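Local coordinates for penicillin-binding protein 1A (Mycobacterium tuberculosis, PDB 5CXW) that polymerises glycan strands from lipid-linked precursors and cross-links their peptides, the latter through the penicillin-sensitive transpeptidase domain present here, at residues G92-S97 with A302-W307; R61-S66 with A318-T323; S97-F102 with N200-G205; H187-D192 with Y207-I212. One frame throughout, in Å; residues are numbered along the deposited sequence.

Contact 1 (G92-S97 with A302-W307). With 35P ((2R,4S)-5,5-dimethyl-2-{(1R)-2-oxo-1-[(phenoxyacetyl)amino]ethyl}-1,3-thiazolidine-4-carboxylic acid), chain C; PEG (di(hydroxyethyl)ether), chain D.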
loop_
_atom_site.group_PDB
_atom_site.type_symbol
_atom_site.label_atom_id
_atom_site.label_comp_id
_atom_site.label_asym_id
_atom_site.label_seq_id
_atom_site.Cartn_x
_atom_site.Cartn_y
_atom_site.Cartn_z
ATOM N N GLY A 92 13.069 0.474 -1.173
ATOM C CA GLY A 92 12.572 -0.756 -0.491
ATOM C C GLY A 92 12.368 -0.515 0.996
ATOM O O GLY A 92 13.332 -0.141 1.721
ATOM N N LEU A 93 11.135 -0.641 1.455
ATOM C CA LEU A 93 10.751 -0.292 2.786
ATOM C C LEU A 93 10.000 -1.420 3.484
ATOM O O LEU A 93 9.157 -2.049 2.881
ATOM C CB LEU A 93 9.904 0.979 2.758
ATOM C CG LEU A 93 10.580 2.252 2.237
ATOM C CD1 LEU A 93 9.568 3.384 2.004
ATOM C CD2 LEU A 93 11.683 2.704 3.209
ATOM N N GLN A 94 10.218 -1.587 4.792
ATOM C CA GLN A 94 9.362 -2.491 5.563
ATOM C C GLN A 94 7.974 -1.887 5.693
ATOM O O GLN A 94 7.832 -0.679 5.935
ATOM C CB GLN A 94 9.921 -2.769 6.976
ATOM C CG GLN A 94 11.314 -3.390 6.914
ATOM C CD GLN A 94 11.783 -3.724 8.293
ATOM O OE1 GLN A 94 11.912 -2.841 9.119
ATOM N NE2 GLN A 94 12.029 -4.981 8.559
ATOM N N THR A 95 6.964 -2.715 5.516
ATOM C CA THR A 95 5.543 -2.286 5.500
ATOM C C THR A 95 4.779 -2.480 6.793
ATOM O O THR A 95 3.627 -1.953 6.941
ATOM C CB THR A 95 4.804 -3.052 4.381
ATOM O OG1 THR A 95 5.009 -4.449 4.580
ATOM C CG2 THR A 95 5.348 -2.632 3.052
ATOM N N GLY A 96 5.359 -3.277 7.723
ATOM C CA GLY A 96 4.700 -3.566 8.955
ATOM C C GLY A 96 3.338 -4.178 8.683
ATOM O O GLY A 96 3.170 -4.932 7.727
ATOM N N SER A 97 2.371 -3.818 9.523
ATOM C CA SER A 97 1.063 -4.460 9.522
ATOM C C SER A 97 0.244 -4.184 8.280
ATOM O O SER A 97 -0.790 -4.841 8.101
ATOM C CB SER A 97 0.259 -4.021 10.710
ATOM O OG SER A 97 0.875 -4.464 11.936
ATOM N N ALA A 302 10.538 1.856 20.217
ATOM C CA ALA A 302 10.183 2.949 19.330
ATOM C C ALA A 302 9.937 2.479 17.872
ATOM O O ALA A 302 10.175 1.306 17.538
ATOM C CB ALA A 302 11.291 3.989 19.405
ATOM N N ASN A 303 9.451 3.396 17.043
ATOM C CA ASN A 303 8.925 3.105 15.701
ATOM C C ASN A 303 9.939 3.521 14.646
ATOM O O ASN A 303 10.734 4.403 14.916
ATOM C CB ASN A 303 7.612 3.856 15.461
ATOM C CG ASN A 303 6.533 3.425 16.452
ATOM O OD1 ASN A 303 6.607 2.325 17.027
ATOM N ND2 ASN A 303 5.534 4.275 16.637
ATOM N N LYS A 304 9.853 2.948 13.460
ATOM C CA LYS A 304 10.764 3.233 12.393
ATOM C C LYS A 304 10.086 3.725 11.142
ATOM O O LYS A 304 10.489 4.743 10.593
ATOM C CB LYS A 304 11.637 2.023 12.067
ATOM C CG LYS A 304 12.666 2.292 10.965
ATOM C CD LYS A 304 13.730 1.210 10.885
ATOM C CE LYS A 304 13.169 -0.126 10.372
ATOM N NZ LYS A 304 12.877 -0.174 8.879
ATOM N N ASP A 305 9.049 3.027 10.711
ATOM C CA ASP A 305 8.285 3.362 9.516
ATOM C C ASP A 305 6.816 3.374 9.894
ATOM O O ASP A 305 6.357 2.569 10.705
ATOM C CB ASP A 305 8.400 2.341 8.382
ATOM C CG ASP A 305 9.814 1.930 8.071
ATOM O OD1 ASP A 305 10.325 1.021 8.729
ATOM O OD2 ASP A 305 10.406 2.546 7.137
ATOM N N ALA A 306 6.074 4.281 9.307
ATOM C CA ALA A 306 4.660 4.418 9.582
ATOM C C ALA A 306 3.911 4.500 8.290
ATOM O O ALA A 306 4.304 5.241 7.405
ATOM C CB ALA A 306 4.433 5.623 10.450
ATOM N N TRP A 307 2.838 3.731 8.151
ATOM C CA TRP A 307 2.101 3.612 6.928
ATOM C C TRP A 307 0.579 3.785 7.068
ATOM O O TRP A 307 -0.023 3.322 8.059
ATOM C CB TRP A 307 2.253 2.197 6.367
ATOM C CG TRP A 307 3.594 1.807 5.849
ATOM C CD1 TRP A 307 4.703 1.439 6.586
ATOM C CD2 TRP A 307 3.983 1.793 4.475
ATOM N NE1 TRP A 307 5.761 1.157 5.709
ATOM C CE2 TRP A 307 5.326 1.318 4.420
ATOM C CE3 TRP A 307 3.306 2.065 3.268
ATOM C CZ2 TRP A 307 5.993 1.141 3.236
ATOM C CZ3 TRP A 307 3.981 1.873 2.050
ATOM C CH2 TRP A 307 5.328 1.426 2.049
HETATM C C24 35P C . 7.152 -3.411 18.618
HETATM C C23 35P C . 8.130 -2.766 19.370
HETATM C C22 35P C . 8.425 -1.442 19.133
HETATM C C21 35P C . 7.752 -0.723 18.157
HETATM C C20 35P C . 6.775 -1.337 17.403
HETATM C C19 35P C . 6.461 -2.696 17.643
HETATM O O1 35P C . 5.489 -3.370 16.944
HETATM C C2 35P C . 4.591 -2.623 16.129
HETATM C C3 35P C . 3.455 -3.518 15.715
HETATM O O18 35P C . 3.137 -4.468 16.417
HETATM N N4 35P C . 2.863 -3.160 14.586
HETATM C C5 35P C . 1.705 -3.876 14.074
HETATM C C6 35P C . 1.659 -3.650 12.618
HETATM O O17 35P C . 2.222 -2.712 12.016
HETATM C C8 35P C . 0.314 -3.406 14.687
HETATM N N7 35P C . -0.137 -2.489 13.681
HETATM S S11 35P C . 0.295 -2.515 16.148
HETATM C C10 35P C . -0.176 -0.976 15.512
HETATM C C12 35P C . 0.666 0.142 16.125
HETATM C C15 35P C . -1.618 -0.629 15.768
HETATM C C9 35P C . 0.131 -1.109 14.016
HETATM C C13 35P C . -0.563 -0.221 13.031
HETATM O O14 35P C . -1.587 -0.707 12.458
HETATM O O16 35P C . -0.057 0.900 12.815
HETATM O O2 PEG D . 14.955 -2.163 8.041
HETATM C C3 PEG D . 15.780 -2.296 6.892
HETATM C C4 PEG D . 14.882 -2.433 5.695
HETATM O O4 PEG D . 14.852 -3.801 5.342
HETATM O O HOH W 1 11.992 0.270 6.184
#
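Q94 and T95 pass D305 and W307 at CA-CA separations of 7.1 and 7.0 Å, so the short strand 93-94 and strand 303-307 meet through side chains and do not pair as a sheet. This is the approach to the active-site serine in the penicillin-binding transpeptidase fold, where the chain entering S97 runs beside a strand of the central antiparallel sheet. W307 turns its indole NE1 to the carbonyl O of Q94, 2.8 Å away; the N-H...O angle is 139°, and the donor lies in the carbonyl plane, on a lone pair. T95 CA lies 3.3 Å above one face of the same indole, toward its rim, while T95 CG2 makes an off-centre CH-pi contact with the six-membered ring. L93 CB packs at the ring edge, against CZ2. Beyond the indole, K304 bends at chi3 and chi4 (69° and 75°) and thereby brings NZ back to OD1 of D305, forming a salt bridge on its syn lone pair. That NZ also gives a hydrogen bond to Q94 OE1. D305 is held further by T295 and W320, and a water links its OD2 to Q94 N. Farther along, N303 and A302 line the pocket of the penicillin V adduct, whose C6 is bonded covalently to S97 OG (1.3 Å), while its O17 accepts a hydrogen bond from S97 N at 2.7 Å.

Contact 2 (R61-S66 with A318-T323)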
loop_
_atom_site.group_PDB
_atom_site.type_symbol
_atom_site.label_atom_id
_atom_site.label_comp_id
_atom_site.label_asym_id
_atom_site.label_seq_id
_atom_site.Cartn_x
_atom_site.Cartn_y
_atom_site.Cartn_z
ATOM N N ARG A 61 10.838 12.128 6.231
ATOM C CA ARG A 61 10.494 12.007 4.814
ATOM C C ARG A 61 9.123 11.380 4.686
ATOM O O ARG A 61 8.642 10.672 5.597
ATOM C CB ARG A 61 11.525 11.156 4.091
ATOM C CG ARG A 61 12.949 11.756 4.094
ATOM C CD ARG A 61 13.027 12.891 3.101
ATOM N NE ARG A 61 14.389 13.434 3.051
ATOM C CZ ARG A 61 14.903 14.295 3.908
ATOM N NH1 ARG A 61 14.197 14.758 4.970
ATOM N NH2 ARG A 61 16.163 14.694 3.731
ATOM N N ALA A 62 8.483 11.634 3.547
ATOM C CA ALA A 62 7.214 10.958 3.209
ATOM C C ALA A 62 7.196 10.527 1.756
ATOM O O ALA A 62 7.938 11.067 0.923
ATOM C CB ALA A 62 6.011 11.869 3.499
ATOM N N ALA A 63 6.364 9.556 1.440
ATOM C CA ALA A 63 6.077 9.197 0.069
ATOM C C ALA A 63 4.596 8.871 -0.077
ATOM O O ALA A 63 4.007 8.267 0.851
ATOM C CB ALA A 63 6.923 8.014 -0.347
ATOM N N VAL A 64 4.005 9.281 -1.213
ATOM C CA VAL A 64 2.582 9.078 -1.495
ATOM C C VAL A 64 2.425 8.630 -2.939
ATOM O O VAL A 64 2.975 9.241 -3.857
ATOM C CB VAL A 64 1.787 10.382 -1.356
ATOM C CG1 VAL A 64 0.296 10.143 -1.531
ATOM C CG2 VAL A 64 2.029 11.056 -0.010
ATOM N N VAL A 65 1.711 7.546 -3.162
ATOM C CA VAL A 65 1.346 7.115 -4.514
ATOM C C VAL A 65 -0.139 6.802 -4.567
ATOM O O VAL A 65 -0.648 6.081 -3.696
ATOM C CB VAL A 65 2.143 5.870 -4.933
ATOM C CG1 VAL A 65 1.766 5.475 -6.374
ATOM C CG2 VAL A 65 3.618 6.159 -4.845
ATOM N N SER A 66 -0.845 7.393 -5.556
ATOM C CA SER A 66 -2.234 7.146 -5.758
ATOM C C SER A 66 -2.427 6.546 -7.148
ATOM O O SER A 66 -1.906 7.142 -8.157
ATOM C CB SER A 66 -3.017 8.453 -5.699
ATOM O OG SER A 66 -2.893 9.088 -4.423
ATOM N N ALA A 318 -1.290 4.880 -1.110
ATOM C CA ALA A 318 -0.375 4.420 -0.108
ATOM C C ALA A 318 0.481 5.612 0.385
ATOM O O ALA A 318 0.977 6.401 -0.403
ATOM C CB ALA A 318 0.563 3.365 -0.689
ATOM N N VAL A 319 0.667 5.679 1.699
ATOM C CA VAL A 319 1.505 6.696 2.320
ATOM C C VAL A 319 2.434 6.022 3.306
ATOM O O VAL A 319 2.012 5.266 4.179
ATOM C CB VAL A 319 0.691 7.704 3.125
ATOM C CG1 VAL A 319 1.592 8.756 3.763
ATOM C CG2 VAL A 319 -0.411 8.375 2.233
ATOM N N TRP A 320 3.699 6.429 3.189
ATOM C CA TRP A 320 4.782 6.074 4.115
ATOM C C TRP A 320 5.359 7.363 4.695
ATOM O O TRP A 320 5.482 8.359 4.004
ATOM C CB TRP A 320 5.857 5.299 3.372
ATOM C CG TRP A 320 7.178 5.161 4.120
ATOM C CD1 TRP A 320 7.518 4.156 5.001
ATOM C CD2 TRP A 320 8.326 6.012 4.032
ATOM N NE1 TRP A 320 8.808 4.338 5.446
ATOM C CE2 TRP A 320 9.315 5.484 4.889
ATOM C CE3 TRP A 320 8.626 7.171 3.308
ATOM C CZ2 TRP A 320 10.598 6.046 4.992
ATOM C CZ3 TRP A 320 9.866 7.738 3.437
ATOM C CH2 TRP A 320 10.858 7.165 4.281
ATOM N N VAL A 321 5.650 7.313 5.992
ATOM C CA VAL A 321 6.462 8.307 6.656
ATOM C C VAL A 321 7.617 7.594 7.344
ATOM O O VAL A 321 7.453 6.544 7.984
ATOM C CB VAL A 321 5.630 9.132 7.660
ATOM C CG1 VAL A 321 6.527 10.135 8.396
ATOM C CG2 VAL A 321 4.477 9.848 6.974
ATOM N N GLY A 322 8.814 8.175 7.264
ATOM C CA GLY A 322 9.999 7.632 7.953
ATOM C C GLY A 322 11.071 8.698 7.996
ATOM O O GLY A 322 10.756 9.901 7.885
ATOM N N THR A 323 12.313 8.279 8.128
ATOM C CA THR A 323 13.411 9.227 8.110
ATOM C C THR A 323 14.367 8.955 6.987
ATOM O O THR A 323 14.426 7.840 6.442
ATOM C CB THR A 323 14.201 9.278 9.438
ATOM O OG1 THR A 323 15.044 8.121 9.608
ATOM C CG2 THR A 323 13.250 9.426 10.632
#
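R61 N donates to G322 O at 2.8 Å with an N-H...O angle of 170°, the shortest of six backbone hydrogen bonds joining strands 61-66 and 318-323. The strand directions are 169° apart, and R61, A63 and V65 form hydrogen-bonded antiparallel pairs with G322, W320 and A318. Between them, A62-V321 and V64-V319 are non-hydrogen-bonded pairs, their CA atoms closer at 4.4 and 4.6 Å. These are neighbouring strands of the central five-stranded sheet of the transpeptidase domain. On the face of A63 and V65, the W320 indole bends over the partner strand: with CG anti to the backbone N (chi1 166°), CZ3 comes to 3.9 Å from R61 CB, and A63 N lies at the ring edge, in plane. G322, with no side chain, places its N over one face of that ring. V211 of helix 211-222 packs on this side. The other face carries A62, V64, V319 and V321; V64 CG1 meets V319 CG2 at 4.2 Å, and helices 39-53 and 343-356 cover it. The polar work is therefore done by the backbones, supplemented by CA-H...O contacts such as A62 CA to W320 O, while the side chains add apolar packing: alanine and valines on the A62/V64 face, and the broad W320 indole on the other.

Contact 3 (S97-F102 with N200-G205). With 35P ((2R,4S)-5,5-dimethyl-2-{(1R)-2-oxo-1-[(phenoxyacetyl)amino]ethyl}-1,3-thiazolidine-4-carboxylic acid), chain C.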
loop_
_atom_site.group_PDB
_atom_site.type_symbol
_atom_site.label_atom_id
_atom_site.label_comp_id
_atom_site.label_asym_id
_atom_site.label_seq_id
_atom_site.Cartn_x
_atom_site.Cartn_y
_atom_site.Cartn_z
ATOM N N SER A 97 2.371 -3.818 9.523
ATOM C CA SER A 97 1.063 -4.460 9.522
ATOM C C SER A 97 0.244 -4.184 8.280
ATOM O O SER A 97 -0.790 -4.841 8.101
ATOM C CB SER A 97 0.259 -4.021 10.710
ATOM O OG SER A 97 0.875 -4.464 11.936
ATOM N N SER A 98 0.675 -3.278 7.406
ATOM C CA SER A 98 -0.069 -3.062 6.173
ATOM C C SER A 98 0.011 -4.299 5.282
ATOM O O SER A 98 -0.811 -4.470 4.368
ATOM C CB SER A 98 0.371 -1.798 5.451
ATOM O OG SER A 98 1.709 -1.839 5.008
ATOM N N PHE A 99 0.987 -5.181 5.559
ATOM C CA PHE A 99 1.151 -6.375 4.764
ATOM C C PHE A 99 0.171 -7.487 5.198
ATOM O O PHE A 99 -0.009 -8.490 4.441
ATOM C CB PHE A 99 2.579 -6.902 4.865
ATOM C CG PHE A 99 3.110 -7.381 3.541
ATOM C CD1 PHE A 99 3.402 -6.462 2.567
ATOM C CD2 PHE A 99 3.280 -8.717 3.261
ATOM C CE1 PHE A 99 3.838 -6.846 1.343
ATOM C CE2 PHE A 99 3.765 -9.104 2.014
ATOM C CZ PHE A 99 4.024 -8.175 1.064
ATOM N N LYS A 100 -0.511 -7.325 6.353
ATOM C CA LYS A 100 -1.403 -8.360 6.830
ATOM C C LYS A 100 -2.530 -8.687 5.847
ATOM O O LYS A 100 -3.086 -9.802 5.878
ATOM C CB LYS A 100 -2.059 -7.983 8.188
ATOM C CG LYS A 100 -1.085 -8.001 9.340
ATOM C CD LYS A 100 -1.684 -7.539 10.646
ATOM C CE LYS A 100 -0.594 -7.538 11.678
ATOM N NZ LYS A 100 -1.067 -6.939 12.877
ATOM N N VAL A 101 -2.943 -7.695 5.066
ATOM C CA VAL A 101 -4.053 -7.873 4.123
ATOM C C VAL A 101 -3.739 -8.992 3.171
ATOM O O VAL A 101 -4.644 -9.675 2.702
ATOM C CB VAL A 101 -4.472 -6.580 3.361
ATOM C CG1 VAL A 101 -4.780 -5.485 4.326
ATOM C CG2 VAL A 101 -3.439 -6.185 2.314
ATOM N N PHE A 102 -2.451 -9.234 2.882
ATOM C CA PHE A 102 -2.120 -10.324 1.944
ATOM C C PHE A 102 -2.241 -11.687 2.586
ATOM O O PHE A 102 -2.546 -12.664 1.887
ATOM C CB PHE A 102 -0.728 -10.083 1.301
ATOM C CG PHE A 102 -0.671 -8.758 0.647
ATOM C CD1 PHE A 102 -1.584 -8.438 -0.359
ATOM C CD2 PHE A 102 0.211 -7.791 1.048
ATOM C CE1 PHE A 102 -1.598 -7.177 -0.941
ATOM C CE2 PHE A 102 0.198 -6.523 0.453
ATOM C CZ PHE A 102 -0.720 -6.211 -0.534
ATOM N N ASN A 200 8.704 -16.313 8.382
ATOM C CA ASN A 200 7.454 -15.929 9.009
ATOM C C ASN A 200 7.245 -14.452 9.181
ATOM O O ASN A 200 6.103 -13.991 9.250
ATOM C CB ASN A 200 7.336 -16.584 10.339
ATOM C CG ASN A 200 7.181 -18.074 10.261
ATOM O OD1 ASN A 200 6.534 -18.597 9.380
ATOM N ND2 ASN A 200 7.780 -18.788 11.235
ATOM N N GLY A 201 8.294 -13.665 9.215
ATOM C CA GLY A 201 8.144 -12.216 9.351
ATOM C C GLY A 201 7.401 -11.478 8.233
ATOM O O GLY A 201 7.047 -10.325 8.384
ATOM N N ILE A 202 7.195 -12.181 7.127
ATOM C CA ILE A 202 6.485 -11.619 5.991
ATOM C C ILE A 202 5.146 -11.052 6.467
ATOM O O ILE A 202 4.731 -10.015 5.956
ATOM C CB ILE A 202 6.313 -12.622 4.861
ATOM C CG1 ILE A 202 5.682 -11.900 3.636
ATOM C CG2 ILE A 202 5.449 -13.854 5.265
ATOM C CD1 ILE A 202 5.724 -12.660 2.352
ATOM N N VAL A 203 4.427 -11.750 7.345
ATOM C CA VAL A 203 3.070 -11.301 7.699
ATOM C C VAL A 203 3.078 -10.002 8.490
ATOM O O VAL A 203 2.066 -9.282 8.532
ATOM C CB VAL A 203 2.254 -12.420 8.436
ATOM C CG1 VAL A 203 2.831 -12.749 9.840
ATOM C CG2 VAL A 203 0.769 -12.067 8.516
ATOM N N LEU A 204 4.193 -9.712 9.142
ATOM C CA LEU A 204 4.388 -8.465 9.831
ATOM C C LEU A 204 5.162 -7.445 9.020
ATOM O O LEU A 204 5.736 -6.500 9.600
ATOM C CB LEU A 204 5.035 -8.744 11.164
ATOM C CG LEU A 204 4.255 -9.741 12.068
ATOM C CD1 LEU A 204 4.978 -9.959 13.383
ATOM C CD2 LEU A 204 2.826 -9.350 12.294
ATOM N N GLY A 205 5.179 -7.627 7.701
ATOM C CA GLY A 205 5.715 -6.666 6.798
ATOM C C GLY A 205 7.191 -6.415 6.933
ATOM O O GLY A 205 7.617 -5.273 6.758
HETATM C C24 35P C . 7.152 -3.411 18.618
HETATM C C23 35P C . 8.130 -2.766 19.370
HETATM C C22 35P C . 8.425 -1.442 19.133
HETATM C C21 35P C . 7.752 -0.723 18.157
HETATM C C20 35P C . 6.775 -1.337 17.403
HETATM C C19 35P C . 6.461 -2.696 17.643
HETATM O O1 35P C . 5.489 -3.370 16.944
HETATM C C2 35P C . 4.591 -2.623 16.129
HETATM C C3 35P C . 3.455 -3.518 15.715
HETATM O O18 35P C . 3.137 -4.468 16.417
HETATM N N4 35P C . 2.863 -3.160 14.586
HETATM C C5 35P C . 1.705 -3.876 14.074
HETATM C C6 35P C . 1.659 -3.650 12.618
HETATM O O17 35P C . 2.222 -2.712 12.016
HETATM C C8 35P C . 0.314 -3.406 14.687
HETATM N N7 35P C . -0.137 -2.489 13.681
HETATM S S11 35P C . 0.295 -2.515 16.148
HETATM C C10 35P C . -0.176 -0.976 15.512
HETATM C C12 35P C . 0.666 0.142 16.125
HETATM C C15 35P C . -1.618 -0.629 15.768
HETATM C C9 35P C . 0.131 -1.109 14.016
HETATM C C13 35P C . -0.563 -0.221 13.031
HETATM O O14 35P C . -1.587 -0.707 12.458
HETATM O O16 35P C . -0.057 0.900 12.815
#
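F99 meets I202 through the CE2 corner of its ring, 3.8 Å from CG1, as the two side chains slant across one another. The contact joins the 3-10 turn leading into helix 100-109, where S97 and K100 fit the SxxK motif of penicillin-binding proteins, to the 3-10 turn 200-203. I202 O lies obliquely to the F99 ring, 3.3 Å from CD2, and F99 CB rests 3.7 Å from G205 CA. G205 has a positive phi of 64°, and its CA reaches F99 without a side chain between. The ring of F99 also carries F102 CD2 over the centre of one face. K100 runs extended beyond CG, its CG beside V203 O and CE touching L204 CD2 at 3.9 Å. Its NZ is hydrogen-bonded to S150 OG and N152 OD1 and weakly to S97 OG. The two segments thus meet by packing, and V203 O is buried with no polar partner in the model, its nearest neighbour across the contact being K100 CG at 3.5 Å.

Contact 4 (H187-D192 with Y207-I212). With PEG (di(hydroxyethyl)ether), chain D.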
loop_
_atom_site.group_PDB
_atom_site.type_symbol
_atom_site.label_atom_id
_atom_site.label_comp_id
_atom_site.label_asym_id
_atom_site.label_seq_id
_atom_site.Cartn_x
_atom_site.Cartn_y
_atom_site.Cartn_z
ATOM N N HIS A 187 14.698 -10.588 -5.994
ATOM C CA HIS A 187 13.601 -11.482 -5.678
ATOM C C HIS A 187 12.902 -11.040 -4.386
ATOM O O HIS A 187 13.405 -11.261 -3.305
ATOM C CB HIS A 187 14.126 -12.879 -5.492
ATOM C CG HIS A 187 14.815 -13.412 -6.723
ATOM N ND1 HIS A 187 14.147 -14.104 -7.709
ATOM C CD2 HIS A 187 16.099 -13.328 -7.122
ATOM C CE1 HIS A 187 15.004 -14.446 -8.659
ATOM N NE2 HIS A 187 16.191 -13.959 -8.336
ATOM N N THR A 188 11.793 -10.368 -4.528
ATOM C CA THR A 188 11.098 -9.834 -3.340
ATOM C C THR A 188 10.427 -10.943 -2.524
ATOM O O THR A 188 10.004 -11.986 -3.072
ATOM C CB THR A 188 10.048 -8.797 -3.700
ATOM O OG1 THR A 188 9.079 -9.382 -4.608
ATOM C CG2 THR A 188 10.713 -7.546 -4.341
ATOM N N LEU A 189 10.278 -10.678 -1.233
ATOM C CA LEU A 189 9.564 -11.577 -0.322
ATOM C C LEU A 189 10.219 -12.994 -0.290
ATOM O O LEU A 189 9.536 -14.010 -0.261
ATOM C CB LEU A 189 8.079 -11.681 -0.681
ATOM C CG LEU A 189 7.354 -10.392 -1.035
ATOM C CD1 LEU A 189 5.898 -10.664 -1.278
ATOM C CD2 LEU A 189 7.506 -9.410 0.098
ATOM N N SER A 190 11.547 -12.991 -0.275
ATOM C CA SER A 190 12.388 -14.189 -0.381
ATOM C C SER A 190 13.509 -14.042 0.648
ATOM O O SER A 190 14.338 -13.130 0.554
ATOM C CB SER A 190 12.967 -14.287 -1.804
ATOM O OG SER A 190 13.856 -15.377 -1.924
ATOM N N GLU A 191 13.590 -14.964 1.597
ATOM C CA GLU A 191 14.585 -14.840 2.648
ATOM C C GLU A 191 15.992 -14.914 2.097
ATOM O O GLU A 191 16.848 -14.052 2.430
ATOM C CB GLU A 191 14.361 -15.862 3.761
ATOM C CG GLU A 191 15.277 -15.625 4.982
ATOM C CD GLU A 191 15.249 -14.191 5.614
ATOM O OE1 GLU A 191 14.301 -13.375 5.426
ATOM O OE2 GLU A 191 16.256 -13.866 6.309
ATOM N N ASP A 192 16.231 -15.883 1.206
ATOM C CA ASP A 192 17.566 -16.075 0.625
ATOM C C ASP A 192 17.890 -15.068 -0.461
ATOM O O ASP A 192 19.033 -15.035 -0.941
ATOM C CB ASP A 192 17.814 -17.544 0.145
ATOM C CG ASP A 192 16.902 -18.017 -1.051
ATOM O OD1 ASP A 192 16.184 -17.234 -1.718
ATOM O OD2 ASP A 192 16.903 -19.245 -1.331
ATOM N N TYR A 207 9.707 -7.660 5.091
ATOM C CA TYR A 207 10.387 -7.562 3.832
ATOM C C TYR A 207 10.247 -6.195 3.235
ATOM O O TYR A 207 9.346 -5.463 3.550
ATOM C CB TYR A 207 9.914 -8.673 2.841
ATOM C CG TYR A 207 10.422 -10.001 3.242
ATOM C CD1 TYR A 207 11.654 -10.459 2.837
ATOM C CD2 TYR A 207 9.680 -10.811 4.058
ATOM C CE1 TYR A 207 12.166 -11.640 3.290
ATOM C CE2 TYR A 207 10.188 -12.007 4.533
ATOM C CZ TYR A 207 11.428 -12.443 4.104
ATOM O OH TYR A 207 11.886 -13.643 4.577
ATOM N N GLN A 208 11.177 -5.841 2.326
ATOM C CA GLN A 208 11.127 -4.566 1.644
ATOM C C GLN A 208 10.172 -4.585 0.504
ATOM O O GLN A 208 10.184 -5.503 -0.323
ATOM C CB GLN A 208 12.514 -4.201 1.118
ATOM C CG GLN A 208 13.486 -3.876 2.217
ATOM C CD GLN A 208 14.808 -3.351 1.659
ATOM O OE1 GLN A 208 15.000 -3.202 0.435
ATOM N NE2 GLN A 208 15.710 -3.047 2.553
ATOM N N THR A 209 9.326 -3.552 0.445
ATOM C CA THR A 209 8.376 -3.333 -0.606
ATOM C C THR A 209 8.360 -1.824 -0.902
ATOM O O THR A 209 8.729 -1.002 -0.051
ATOM C CB THR A 209 6.989 -3.753 -0.068
ATOM O OG1 THR A 209 7.045 -5.142 0.251
ATOM C CG2 THR A 209 5.794 -3.545 -1.048
ATOM N N ARG A 210 7.929 -1.437 -2.098
ATOM C CA ARG A 210 7.883 0.019 -2.408
ATOM C C ARG A 210 6.469 0.542 -2.151
ATOM O O ARG A 210 5.477 -0.185 -2.255
ATOM C CB ARG A 210 8.213 0.252 -3.868
ATOM C CG ARG A 210 9.558 -0.315 -4.333
ATOM C CD ARG A 210 9.749 -0.172 -5.850
ATOM N NE ARG A 210 8.857 -1.109 -6.547
ATOM C CZ ARG A 210 8.624 -1.140 -7.858
ATOM N NH1 ARG A 210 9.261 -0.332 -8.679
ATOM N NH2 ARG A 210 7.809 -2.082 -8.348
ATOM N N VAL A 211 6.396 1.849 -1.908
ATOM C CA VAL A 211 5.124 2.525 -1.725
ATOM C C VAL A 211 4.274 2.322 -2.988
ATOM O O VAL A 211 3.060 2.063 -2.892
ATOM C CB VAL A 211 5.366 4.022 -1.451
ATOM C CG1 VAL A 211 4.078 4.827 -1.414
ATOM C CG2 VAL A 211 6.097 4.262 -0.136
ATOM N N ILE A 212 4.885 2.426 -4.196
ATOM C CA ILE A 212 4.101 2.170 -5.401
ATOM C C ILE A 212 3.521 0.767 -5.468
ATOM O O ILE A 212 2.377 0.611 -5.896
ATOM C CB ILE A 212 4.847 2.544 -6.722
ATOM C CG1 ILE A 212 3.943 2.339 -7.945
ATOM C CG2 ILE A 212 6.185 1.793 -6.869
ATOM C CD1 ILE A 212 4.366 3.267 -9.099
HETATM O O2 PEG D . 14.955 -2.163 8.041
HETATM C C3 PEG D . 15.780 -2.296 6.892
HETATM C C4 PEG D . 14.882 -2.433 5.695
HETATM O O4 PEG D . 14.852 -3.801 5.342
HETATM O O HOH W 2 11.367 -8.095 -0.435
#
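The Y207 ring has L189 CA over one face, 3.9 Å above the plane and offset toward the rim, a CH-pi contact measuring 4.2 Å to the centroid. S190 O and E191 OE1 come to it obliquely. L189 reaches back with CD2 to Y207 CB, at 3.7 Å. At the phenol end, E191 bends at chi2 (54°), bringing its carboxylate to the hydroxyl, with carboxylate and ring planes 73° apart. Y207 OH then gives a weak hydrogen bond to E191 OE1, 2.6 Å away, while its stronger partner is the backbone N of N199. A water accepts from L189 N and lies 2.9 Å from Q208 O, bridging the two backbones. The ring thus ties the loop 187-192, which follows helix 165-176, to the residue leading into the short strand 208-209. L189 also touches A170, A173 and H174 of helix 165-176, and just beyond the strand R210 occupies the N-cap position of helix 211-222, whose V211 packs on strands 60-67 and 315-323 of the central sheet.

How the contacts relate
Contacts 2 and 3 are buried, contact 1 is partly so, and contact 4 runs from a buried leucine to an exposed glutamate. Backbone bonding dominates contact 2 alone; contact 1 combines side-chain polar bonds, one to a backbone carbonyl, with packing on an indole, and contacts 3 and 4 rely chiefly on packing. Strands 303-312 and 315-323 are sheet neighbours, so contacts 1 and 2 are continuous: A306 O and V321 N lie 2.8 Å apart. Contacts 1 and 3 share S97 and both touch the antibiotic, with G205 O close to T95 N. Strand 208-209 of contact 4 pairs with 93-94 of contact 1. F99 meets L189, joining contacts 3 and 4.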